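Local structure of epidermin decarboxylase (Staphylococcus epidermidis, 1G63) at residues N85-I90 and I112-N117; E31-F36 and C53-D58. The protein catalyses the FMN-dependent oxidative decarboxylation of the C-terminal cysteine of the epidermin precursor peptide, forming a carbon-carbon double bond. All coordinates share one frame; numbering follows the deposited sequence.

Contact 1 (N85-I90 and I112-N117); sequences NTINKI and IFPNMN. With FMN (flavin mononucleotide), chain N.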
loop_
_atom_site.group_PDB
_atom_site.type_symbol
_atom_site.label_atom_id
_atom_site.label_comp_id
_atom_site.label_asym_id
_atom_site.label_seq_id
_atom_site.Cartn_x
_atom_site.Cartn_y
_atom_site.Cartn_z
ATOM N N ASN B 85 33.184 -3.547 4.748
ATOM C CA ASN B 85 32.448 -4.101 3.623
ATOM C C ASN B 85 32.758 -3.427 2.281
ATOM O O ASN B 85 33.069 -4.102 1.299
ATOM C CB ASN B 85 30.945 -4.033 3.893
ATOM C CG ASN B 85 30.117 -4.524 2.708
ATOM O OD1 ASN B 85 29.357 -3.763 2.103
ATOM N ND2 ASN B 85 30.267 -5.797 2.370
ATOM N N THR B 86 32.671 -2.103 2.234
ATOM C CA THR B 86 32.942 -1.387 1.002
ATOM C C THR B 86 34.413 -1.477 0.603
ATOM O O THR B 86 34.733 -1.591 -0.580
ATOM C CB THR B 86 32.508 0.090 1.111
ATOM O OG1 THR B 86 31.077 0.155 1.061
ATOM C CG2 THR B 86 33.078 0.914 -0.029
ATOM N N ILE B 87 35.304 -1.438 1.588
ATOM C CA ILE B 87 36.724 -1.548 1.308
ATOM C C ILE B 87 36.961 -2.888 0.603
ATOM O O ILE B 87 37.590 -2.944 -0.446
ATOM C CB ILE B 87 37.554 -1.500 2.610
ATOM C CG1 ILE B 87 37.531 -0.089 3.197
ATOM C CG2 ILE B 87 38.991 -1.944 2.341
ATOM C CD1 ILE B 87 38.182 0.013 4.579
ATOM N N ASN B 88 36.417 -3.959 1.169
ATOM C CA ASN B 88 36.589 -5.284 0.591
ATOM C C ASN B 88 35.915 -5.445 -0.775
ATOM O O ASN B 88 36.396 -6.187 -1.626
ATOM C CB ASN B 88 36.101 -6.332 1.588
ATOM C CG ASN B 88 36.961 -6.378 2.845
ATOM O OD1 ASN B 88 36.515 -6.809 3.913
ATOM N ND2 ASN B 88 38.206 -5.941 2.720
ATOM N N LYS B 89 34.800 -4.756 -0.989
ATOM C CA LYS B 89 34.128 -4.821 -2.285
ATOM C C LYS B 89 34.996 -4.118 -3.335
ATOM O O LYS B 89 35.219 -4.635 -4.421
ATOM C CB LYS B 89 32.766 -4.124 -2.224
ATOM C CG LYS B 89 31.642 -4.943 -1.616
ATOM C CD LYS B 89 30.353 -4.148 -1.684
ATOM C CE LYS B 89 29.133 -5.000 -1.387
ATOM N NZ LYS B 89 27.907 -4.181 -1.525
ATOM N N ILE B 90 35.476 -2.925 -3.004
ATOM C CA ILE B 90 36.307 -2.179 -3.933
ATOM C C ILE B 90 37.548 -2.985 -4.312
ATOM O O ILE B 90 37.909 -3.065 -5.481
ATOM C CB ILE B 90 36.743 -0.837 -3.330
ATOM C CG1 ILE B 90 35.508 0.020 -3.057
ATOM C CG2 ILE B 90 37.711 -0.129 -4.274
ATOM C CD1 ILE B 90 35.797 1.335 -2.364
ATOM N N ILE B 112 40.697 6.356 0.586
ATOM C CA ILE B 112 39.921 5.622 1.573
ATOM C C ILE B 112 40.266 5.888 3.039
ATOM O O ILE B 112 41.425 5.792 3.438
ATOM C CB ILE B 112 40.042 4.107 1.304
ATOM C CG1 ILE B 112 39.535 3.797 -0.107
ATOM C CG2 ILE B 112 39.280 3.322 2.365
ATOM C CD1 ILE B 112 39.690 2.352 -0.508
ATOM N N PHE B 113 39.252 6.218 3.839
ATOM C CA PHE B 113 39.445 6.466 5.272
ATOM C C PHE B 113 38.686 5.415 6.087
ATOM O O PHE B 113 37.528 5.600 6.449
ATOM C CB PHE B 113 38.958 7.863 5.660
ATOM C CG PHE B 113 39.731 8.968 5.021
ATOM C CD1 PHE B 113 39.383 9.442 3.754
ATOM C CD2 PHE B 113 40.829 9.527 5.668
ATOM C CE1 PHE B 113 40.120 10.458 3.147
ATOM C CE2 PHE B 113 41.570 10.541 5.070
ATOM C CZ PHE B 113 41.215 11.008 3.807
ATOM N N PRO B 114 39.342 4.292 6.388
ATOM C CA PRO B 114 38.721 3.210 7.156
ATOM C C PRO B 114 38.188 3.627 8.520
ATOM O O PRO B 114 38.810 4.426 9.224
ATOM C CB PRO B 114 39.850 2.187 7.292
ATOM C CG PRO B 114 40.691 2.430 6.079
ATOM C CD PRO B 114 40.719 3.938 6.001
ATOM N N ASN B 115 37.026 3.085 8.879
ATOM C CA ASN B 115 36.428 3.331 10.186
ATOM C C ASN B 115 35.610 2.116 10.592
ATOM O O ASN B 115 34.647 1.746 9.918
ATOM C CB ASN B 115 35.536 4.564 10.196
ATOM C CG ASN B 115 35.009 4.877 11.592
ATOM O OD1 ASN B 115 33.832 4.678 11.885
ATOM N ND2 ASN B 115 35.897 5.350 12.469
ATOM N N MET B 116 36.004 1.502 11.700
ATOM C CA MET B 116 35.338 0.314 12.195
ATOM C C MET B 116 35.916 -0.007 13.562
ATOM O O MET B 116 36.925 0.566 13.963
ATOM C CB MET B 116 35.614 -0.858 11.253
ATOM C CG MET B 116 37.105 -1.171 11.119
ATOM S SD MET B 116 37.526 -2.343 9.813
ATOM C CE MET B 116 37.564 -1.242 8.373
ATOM N N ASN B 117 35.276 -0.928 14.270
ATOM C CA ASN B 117 35.760 -1.332 15.571
ATOM C C ASN B 117 37.104 -2.014 15.369
ATOM O O ASN B 117 37.337 -2.641 14.338
ATOM C CB ASN B 117 34.776 -2.294 16.225
ATOM C CG ASN B 117 35.211 -2.716 17.606
ATOM O OD1 ASN B 117 36.051 -3.602 17.764
ATOM N ND2 ASN B 117 34.651 -2.075 18.616
HETATM N N1 FMN N . 30.796 -1.353 9.723
HETATM C C2 FMN N . 32.017 -0.741 9.598
HETATM O O2 FMN N . 32.837 -1.053 8.784
HETATM N N3 FMN N . 32.345 0.333 10.490
HETATM C C4 FMN N . 31.542 0.807 11.470
HETATM O O4 FMN N . 31.932 1.724 12.210
HETATM C C4A FMN N . 30.246 0.134 11.624
HETATM N N5 FMN N . 29.365 0.552 12.524
HETATM C C5A FMN N . 28.104 0.026 12.530
HETATM C C6 FMN N . 27.096 0.555 13.447
HETATM C C7 FMN N . 25.862 -0.010 13.603
HETATM C C7M FMN N . 24.827 0.584 14.570
HETATM C C8 FMN N . 25.428 -1.047 12.645
HETATM C C8M FMN N . 24.028 -1.613 12.680
HETATM C C9 FMN N . 26.383 -1.581 11.786
HETATM C C9A FMN N . 27.700 -1.092 11.688
HETATM N N10 FMN N . 28.709 -1.591 10.806
HETATM C C10 FMN N . 29.938 -0.959 10.662
HETATM C "C1'" FMN N . 28.388 -2.701 9.897
HETATM C "C2'" FMN N . 27.970 -2.132 8.518
HETATM O "O2'" FMN N . 26.860 -1.232 8.558
HETATM C "C3'" FMN N . 27.631 -3.274 7.563
HETATM O "O3'" FMN N . 28.826 -4.094 7.348
HETATM C "C4'" FMN N . 27.078 -2.859 6.207
HETATM O "O4'" FMN N . 26.613 -4.011 5.459
HETATM C "C5'" FMN N . 28.043 -2.055 5.350
HETATM O "O5'" FMN N . 27.392 -1.603 4.144
HETATM P P FMN N . 27.995 -0.482 3.197
HETATM O O1P FMN N . 29.360 -0.939 2.789
HETATM O O2P FMN N . 27.983 0.799 3.941
HETATM O O3P FMN N . 27.000 -0.434 1.982
#
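I87 is the knob of this contact, reaching from helix 84-91 into a shallow hollow made by I112, P114 and M116. The axes of helix 85-90 and strand 112-114 pass 10.0 Å apart, with their directions 139° from each other, a spacing filled by side chains. With CG1 of I87 lying beside its own backbone N (chi1 -71°), the rest of the chain extends toward the strand. I87 CG1 rests against the branch methyl I112 CG2 at 3.9 Å. Its terminal methyl goes further: I87 CD1 settles on the proline ring, 3.8 Å from P114 CG, and the two side chains meet at about a right angle. M116 closes the hollow from beyond the strand end. A bend at chi3 (83°) turns its methyl back to the helix, where M116 CE lies 4.0 Å from I87 CD1. One helical turn on, I90 CD1 faces I112 CD1 more loosely, methyl tip to methyl tip at 4.4 Å. L133 also touches I87, while V79 and A82 of the neighbouring strand support I112.

Both segments also reach FMN. FMN N3 donates a nearly straight hydrogen bond to the backbone carbonyl N115 O (2.8 Å), and T86 OG1 approaches the phosphate oxygen O1P of FMN to 2.7 Å. Helix-on-sheet packing of this kind belongs to the beta-alpha-beta architecture of a Rossmann-like fold, with the cofactor bound at the C-terminal ends of the parallel strands.

Contact 2 (E31-F36 and C53-D58); sequences EVNILF and CDNLYD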
loop_
_atom_site.group_PDB
_atom_site.type_symbol
_atom_site.label_atom_id
_atom_site.label_comp_id
_atom_site.label_asym_id
_atom_site.label_seq_id
_atom_site.Cartn_x
_atom_site.Cartn_y
_atom_site.Cartn_z
ATOM N N GLU B 31 33.738 22.563 -4.861
ATOM C CA GLU B 31 32.482 21.906 -4.550
ATOM C C GLU B 31 32.772 20.662 -3.729
ATOM O O GLU B 31 33.850 20.070 -3.829
ATOM C CB GLU B 31 31.758 21.492 -5.838
ATOM C CG GLU B 31 30.790 22.515 -6.394
ATOM C CD GLU B 31 30.045 22.008 -7.618
ATOM O OE1 GLU B 31 29.654 20.823 -7.633
ATOM O OE2 GLU B 31 29.837 22.795 -8.566
ATOM N N VAL B 32 31.812 20.286 -2.896
ATOM C CA VAL B 32 31.919 19.079 -2.099
ATOM C C VAL B 32 30.538 18.447 -2.180
ATOM O O VAL B 32 29.569 18.938 -1.602
ATOM C CB VAL B 32 32.316 19.375 -0.645
ATOM C CG1 VAL B 32 31.495 20.506 -0.116
ATOM C CG2 VAL B 32 32.126 18.128 0.212
ATOM N N ASN B 33 30.456 17.371 -2.954
ATOM C CA ASN B 33 29.211 16.654 -3.168
ATOM C C ASN B 33 29.240 15.336 -2.402
ATOM O O ASN B 33 30.294 14.902 -1.935
ATOM C CB ASN B 33 29.019 16.421 -4.664
ATOM C CG ASN B 33 29.064 17.716 -5.462
ATOM O OD1 ASN B 33 29.724 17.798 -6.489
ATOM N ND2 ASN B 33 28.355 18.726 -4.993
ATOM N N ILE B 34 28.088 14.688 -2.274
ATOM C CA ILE B 34 28.052 13.451 -1.519
ATOM C C ILE B 34 27.177 12.349 -2.130
ATOM O O ILE B 34 26.196 12.613 -2.826
ATOM C CB ILE B 34 27.628 13.762 -0.067
ATOM C CG1 ILE B 34 27.880 12.550 0.827
ATOM C CG2 ILE B 34 26.188 14.224 -0.045
ATOM C CD1 ILE B 34 28.010 12.900 2.293
ATOM N N LEU B 35 27.567 11.108 -1.865
ATOM C CA LEU B 35 26.878 9.926 -2.373
ATOM C C LEU B 35 26.897 8.891 -1.238
ATOM O O LEU B 35 27.947 8.618 -0.670
ATOM C CB LEU B 35 27.639 9.399 -3.601
ATOM C CG LEU B 35 27.013 8.358 -4.530
ATOM C CD1 LEU B 35 28.013 7.998 -5.626
ATOM C CD2 LEU B 35 26.631 7.122 -3.746
ATOM N N PHE B 36 25.742 8.322 -0.903
ATOM C CA PHE B 36 25.665 7.343 0.187
ATOM C C PHE B 36 25.431 5.906 -0.261
ATOM O O PHE B 36 24.920 5.646 -1.349
ATOM C CB PHE B 36 24.539 7.706 1.167
ATOM C CG PHE B 36 24.764 8.989 1.927
ATOM C CD1 PHE B 36 24.374 10.210 1.389
ATOM C CD2 PHE B 36 25.358 8.971 3.192
ATOM C CE1 PHE B 36 24.566 11.407 2.100
ATOM C CE2 PHE B 36 25.554 10.155 3.908
ATOM C CZ PHE B 36 25.157 11.376 3.364
ATOM N N CYS B 53 25.826 20.219 1.335
ATOM C CA CYS B 53 26.515 19.852 0.104
ATOM C C CYS B 53 26.012 20.601 -1.118
ATOM O O CYS B 53 24.877 21.078 -1.150
ATOM C CB CYS B 53 26.380 18.344 -0.152
ATOM S SG CYS B 53 27.453 17.326 0.899
ATOM N N ASP B 54 26.870 20.698 -2.125
ATOM C CA ASP B 54 26.507 21.360 -3.365
ATOM C C ASP B 54 25.542 20.453 -4.124
ATOM O O ASP B 54 24.569 20.921 -4.712
ATOM C CB ASP B 54 27.763 21.631 -4.196
ATOM C CG ASP B 54 28.664 22.676 -3.562
ATOM O OD1 ASP B 54 28.354 23.880 -3.673
ATOM O OD2 ASP B 54 29.676 22.297 -2.942
ATOM N N ASN B 55 25.814 19.153 -4.100
ATOM C CA ASN B 55 24.963 18.184 -4.774
ATOM C C ASN B 55 24.934 16.843 -4.055
ATOM O O ASN B 55 25.947 16.384 -3.525
ATOM C CB ASN B 55 25.427 17.932 -6.208
ATOM C CG ASN B 55 25.510 19.188 -7.025
ATOM O OD1 ASN B 55 26.517 19.890 -6.996
ATOM N ND2 ASN B 55 24.448 19.487 -7.761
ATOM N N LEU B 56 23.759 16.222 -4.049
ATOM C CA LEU B 56 23.572 14.915 -3.439
ATOM C C LEU B 56 23.162 13.942 -4.541
ATOM O O LEU B 56 22.161 14.161 -5.220
ATOM C CB LEU B 56 22.468 14.963 -2.378
ATOM C CG LEU B 56 21.918 13.605 -1.909
ATOM C CD1 LEU B 56 22.997 12.788 -1.222
ATOM C CD2 LEU B 56 20.759 13.842 -0.967
ATOM N N TYR B 57 23.941 12.882 -4.727
ATOM C CA TYR B 57 23.612 11.889 -5.738
ATOM C C TYR B 57 22.790 10.787 -5.079
ATOM O O TYR B 57 23.285 10.058 -4.221
ATOM C CB TYR B 57 24.887 11.317 -6.356
ATOM C CG TYR B 57 25.728 12.360 -7.054
ATOM C CD1 TYR B 57 26.948 12.771 -6.518
ATOM C CD2 TYR B 57 25.295 12.952 -8.237
ATOM C CE1 TYR B 57 27.714 13.742 -7.142
ATOM C CE2 TYR B 57 26.050 13.926 -8.870
ATOM C CZ TYR B 57 27.261 14.318 -8.322
ATOM O OH TYR B 57 28.023 15.274 -8.957
ATOM N N ASP B 58 21.526 10.683 -5.477
ATOM C CA ASP B 58 20.601 9.700 -4.918
ATOM C C ASP B 58 20.161 8.700 -5.987
ATOM O O ASP B 58 19.396 9.043 -6.886
ATOM C CB ASP B 58 19.385 10.439 -4.344
ATOM C CG ASP B 58 18.415 9.521 -3.622
ATOM O OD1 ASP B 58 17.431 10.049 -3.063
ATOM O OD2 ASP B 58 18.619 8.288 -3.607
#
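I34 and L56 form a parallel bridge, their CA atoms 5.1 Å apart, in which I34 makes both bonds, its N and O reaching the two neighbours of L56: I34 N gives to N55 O and Y57 N gives to I34 O, each at 3.0 Å and nearly straight. Before the bridge, a carboxylate takes the place of a backbone acceptor: D54 OD2 receives V32 N at 2.9 Å, on its anti side and somewhat out of the carboxylate plane, while the backbone D54 N gives a longer bond to V32 O.

On the face carrying I34, packing centres on its branch methyl. Placed between the backbone N and the carbonyl carbon (chi1 -167° for CG1), I34 CG2 lies 3.5 Å from C53 SG and also meets the leucine methyl L56 CD1. That same L56 CD1 reaches the rim of the F36 ring, in its plane and 3.9 Å from F36 CD1. On the opposite face, L35 CG packs crosswise on Y57 CB (4.1 Å), and the tyrosine ring crosses N33 obliquely, its plane nearly perpendicular to the amide, with Y57 CE1 3.9 Å from N33 CB. N33 and N55 run side by side, and N33 OD1 takes a hydrogen bond from H74 NE2.

E31 CG leans on the D54 carboxyl carbon, and E31 OE1 remains 4.9 Å from D54 OD2. The nearby like charge would tend to disfavour an ionised D54, but its salt bridge from OD1 to K26, together with the N-H of V32, probably outweighs this and keeps the aspartate anionic.

Contacts 1 and 2 serve one parallel sheet from opposite halves: 31-36 lies next to the end strand 56-57, whereas 112-117 takes in the end of strand 110-114 and the loop after it, with strands 5-9 and 76-82 between them. Their centres are 20 Å apart and their nearest atoms about 8 Å, so they do not touch. L99 of helix 98-105 nevertheless meets both, packing on T86 and on L35. Contact 1 binds FMN directly. Contact 2 does not reach this cofactor, but its strand leads into S37, which hydrogen-bonds to it. The side chain of L35 is about 7 Å from that of the active-site H67, which belongs to the pocket of another FMN.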